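Local coordinates for protein Niban 2 (Homo sapiens, PDB 7CTP) that may help suppress apoptosis and promote melanoma cell invasion in vitro, and carries a PH domain beside a largely helical body, at residues A[370-375]-A[466-471]. Numbering follows the deposited sequence.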
ATOM      1  N   ASP A 370      29.668  -7.872  10.375  1.00 31.55           N
ATOM      2  CA  ASP A 370      29.557  -8.324  11.756  1.00 39.77           C
ATOM      3  C   ASP A 370      29.550  -9.846  11.835  1.00 37.80           C
ATOM      4  O   ASP A 370      30.168 -10.426  12.733  1.00 43.26           O
ATOM      5  CB  ASP A 370      28.309  -7.733  12.412  1.00 39.34           C
ATOM      6  CG  ASP A 370      28.522  -6.307  12.887  1.00 45.26           C
ATOM      7  OD1 ASP A 370      29.659  -5.806  12.767  1.00 41.73           O
ATOM      8  OD2 ASP A 370      27.553  -5.682  13.370  1.00 54.25           O
ATOM      9  N   MET A 371      28.877 -10.515  10.889  1.00 31.46           N
ATOM     10  CA  MET A 371      28.962 -11.973  10.817  1.00 38.44           C
ATOM     11  C   MET A 371      30.385 -12.430  10.521  1.00 48.39           C
ATOM     12  O   MET A 371      30.879 -13.389  11.125  1.00 56.82           O
ATOM     13  CB  MET A 371      28.011 -12.515   9.753  1.00 39.87           C
ATOM     14  CG  MET A 371      28.312 -13.970   9.387  1.00 46.19           C
ATOM     15  SD  MET A 371      27.459 -14.492   7.902  1.00 55.82           S
ATOM     16  CE  MET A 371      25.797 -14.015   8.342  1.00 45.53           C
ATOM     17  N   ASN A 372      31.057 -11.745   9.594  1.00 41.58           N
ATOM     18  CA  ASN A 372      32.425 -12.103   9.235  1.00 49.70           C
ATOM     19  C   ASN A 372      33.356 -11.992  10.435  1.00 53.45           C
ATOM     20  O   ASN A 372      34.227 -12.847  10.636  1.00 59.29           O
ATOM     21  CB  ASN A 372      32.903 -11.201   8.100  1.00 46.66           C
ATOM     22  CG  ASN A 372      33.922 -11.871   7.214  1.00 63.06           C
ATOM     23  OD1 ASN A 372      34.028 -13.097   7.178  1.00 55.79           O
ATOM     24  ND2 ASN A 372      34.678 -11.067   6.481  1.00 72.00           N
ATOM     25  N   LEU A 373      33.177 -10.946  11.245  1.00 46.39           N
ATOM     26  CA  LEU A 373      33.964 -10.792  12.463  1.00 51.15           C
ATOM     27  C   LEU A 373      33.753 -11.965  13.409  1.00 58.39           C
ATOM     28  O   LEU A 373      34.686 -12.392  14.100  1.00 52.21           O
ATOM     29  CB  LEU A 373      33.599  -9.482  13.156  1.00 44.78           C
ATOM     30  CG  LEU A 373      34.337  -9.183  14.457  1.00 50.38           C
ATOM     31  CD1 LEU A 373      35.004  -7.836  14.346  1.00 56.94           C
ATOM     32  CD2 LEU A 373      33.382  -9.229  15.647  1.00 49.26           C
ATOM     33  N   ASN A 374      32.532 -12.497  13.460  1.00 41.93           N
ATOM     34  CA  ASN A 374      32.271 -13.632  14.337  1.00 50.03           C
ATOM     35  C   ASN A 374      33.017 -14.872  13.864  1.00 55.93           C
ATOM     36  O   ASN A 374      33.547 -15.637  14.678  1.00 55.91           O
ATOM     37  CB  ASN A 374      30.773 -13.907  14.416  1.00 56.70           C
ATOM     38  CG  ASN A 374      30.047 -12.930  15.314  1.00 54.48           C
ATOM     39  OD1 ASN A 374      30.670 -12.161  16.049  1.00 61.57           O
ATOM     40  ND2 ASN A 374      28.722 -12.952  15.259  1.00 51.76           N
ATOM     41  N   VAL A 375      33.096 -15.076  12.549  1.00 50.92           N
ATOM     42  CA  VAL A 375      33.804 -16.244  12.030  1.00 45.10           C
ATOM     43  C   VAL A 375      35.288 -16.159  12.365  1.00 57.22           C
ATOM     44  O   VAL A 375      35.909 -17.150  12.770  1.00 51.69           O
ATOM     45  CB  VAL A 375      33.567 -16.379  10.516  1.00 50.01           C
ATOM     46  CG1 VAL A 375      34.541 -17.392   9.920  1.00 50.14           C
ATOM     47  CG2 VAL A 375      32.125 -16.794  10.257  1.00 54.87           C
ATOM     48  N   LYS A 466      37.533 -14.862   3.329  1.00 67.19           N
ATOM     49  CA  LYS A 466      37.770 -14.405   1.965  1.00 66.41           C
ATOM     50  C   LYS A 466      36.612 -14.759   1.044  1.00 62.98           C
ATOM     51  O   LYS A 466      36.253 -13.971   0.163  1.00 54.47           O
ATOM     52  CB  LYS A 466      39.066 -14.991   1.420  1.00 73.49           C
ATOM     53  CG  LYS A 466      39.273 -14.678  -0.050  1.00 78.13           C
ATOM     54  CD  LYS A 466      40.082 -15.752  -0.713  1.00 87.81           C
ATOM     55  CE  LYS A 466      39.252 -16.697  -1.554  1.00 81.57           C
ATOM     56  NZ  LYS A 466      39.237 -16.291  -2.989  1.00 78.06           N
ATOM     57  N   SER A 467      36.021 -15.941   1.218  1.00 59.26           N
ATOM     58  CA  SER A 467      34.865 -16.290   0.403  1.00 66.91           C
ATOM     59  C   SER A 467      33.631 -15.516   0.854  1.00 50.40           C
ATOM     60  O   SER A 467      32.825 -15.082   0.023  1.00 50.82           O
ATOM     61  CB  SER A 467      34.626 -17.803   0.424  1.00 71.73           C
ATOM     62  OG  SER A 467      34.274 -18.268   1.716  1.00 70.78           O
ATOM     63  N   ILE A 468      33.482 -15.302   2.166  1.00 60.86           N
ATOM     64  CA  ILE A 468      32.405 -14.435   2.645  1.00 52.69           C
ATOM     65  C   ILE A 468      32.508 -13.055   2.002  1.00 48.86           C
ATOM     66  O   ILE A 468      31.536 -12.539   1.439  1.00 42.93           O
ATOM     67  CB  ILE A 468      32.418 -14.341   4.181  1.00 48.30           C
ATOM     68  CG1 ILE A 468      31.727 -15.561   4.801  1.00 54.10           C
ATOM     69  CG2 ILE A 468      31.717 -13.069   4.641  1.00 48.82           C
ATOM     70  CD1 ILE A 468      31.720 -15.561   6.312  1.00 57.06           C
ATOM     71  N   GLN A 469      33.700 -12.452   2.050  1.00 44.45           N
ATOM     72  CA  GLN A 469      33.853 -11.120   1.476  1.00 50.29           C
ATOM     73  C   GLN A 469      33.706 -11.137  -0.042  1.00 43.69           C
ATOM     74  O   GLN A 469      33.267 -10.142  -0.624  1.00 38.40           O
ATOM     75  CB  GLN A 469      35.192 -10.500   1.893  1.00 48.32           C
ATOM     76  CG  GLN A 469      35.170  -9.885   3.298  1.00 60.25           C
ATOM     77  CD  GLN A 469      36.524  -9.360   3.758  1.00 74.25           C
ATOM     78  OE1 GLN A 469      36.708  -9.037   4.935  1.00 79.05           O
ATOM     79  NE2 GLN A 469      37.475  -9.261   2.831  1.00 63.94           N
ATOM     80  N   ARG A 470      34.036 -12.254  -0.698  1.00 41.49           N
ATOM     81  CA  ARG A 470      33.847 -12.323  -2.147  1.00 52.05           C
ATOM     82  C   ARG A 470      32.385 -12.523  -2.508  1.00 41.46           C
ATOM     83  O   ARG A 470      31.901 -11.946  -3.488  1.00 36.26           O
ATOM     84  CB  ARG A 470      34.686 -13.445  -2.761  1.00 47.28           C
ATOM     85  CG  ARG A 470      35.990 -12.974  -3.385  1.00 65.58           C
ATOM     86  CD  ARG A 470      36.938 -14.142  -3.609  1.00 68.05           C
ATOM     87  NE  ARG A 470      36.323 -15.243  -4.352  1.00 76.68           N
ATOM     88  CZ  ARG A 470      36.064 -16.446  -3.847  1.00 78.75           C
ATOM     89  NH1 ARG A 470      35.512 -17.382  -4.607  1.00 79.39           N
ATOM     90  NH2 ARG A 470      36.334 -16.712  -2.577  1.00 68.82           N
ATOM     91  N   VAL A 471      31.678 -13.359  -1.746  1.00 38.03           N
ATOM     92  CA  VAL A 471      30.239 -13.500  -1.942  1.00 36.97           C
ATOM     93  C   VAL A 471      29.539 -12.174  -1.667  1.00 38.77           C
ATOM     94  O   VAL A 471      28.616 -11.776  -2.392  1.00 36.15           O
ATOM     95  CB  VAL A 471      29.695 -14.630  -1.050  1.00 43.76           C
ATOM     96  CG1 VAL A 471      28.166 -14.606  -1.020  1.00 38.67           C
ATOM     97  CG2 VAL A 471      30.206 -15.981  -1.535  1.00 50.49           C
TER
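V375 and I468 make the apolar part of this contact. V375 CG2 lies 4.2 Å from I468 CD1. I468 also packs against N372, and the two side chains lie alongside each other, pointing opposite ways. CG2 of I468 stands anti to its backbone N, which sets this methyl over one face of the N372 amide, with I468 CG2 3.6 Å from N372 CG. N372 OD1 is the atom most enclosed by the isoleucine. N372 OD1 sits 3.4 Å from I468 CG2 and also meets the CD1 methyl of that residue. This buried oxygen has no polar partner in the model. The segments belong to helices 342-378 and 464-511, which run antiparallel here at 169°, their axes 10.4 Å apart. The centre of the contact is about 36 Å from the centre of the chain, toward one end of the helical body. Helix 384-391 packs on M371, and L451 of helix 422-455 touches I468. The polar part joins N372 and Q469. The Q469 chain runs roughly perpendicular to that of N372, with amide planes 72° apart. N372 ND2 lies 3.3 Å from Q469 OE1, but the angle is too poor for a hydrogen bond. ND2 of N372 also rests against the aliphatic Q469 CG, at 3.4 Å.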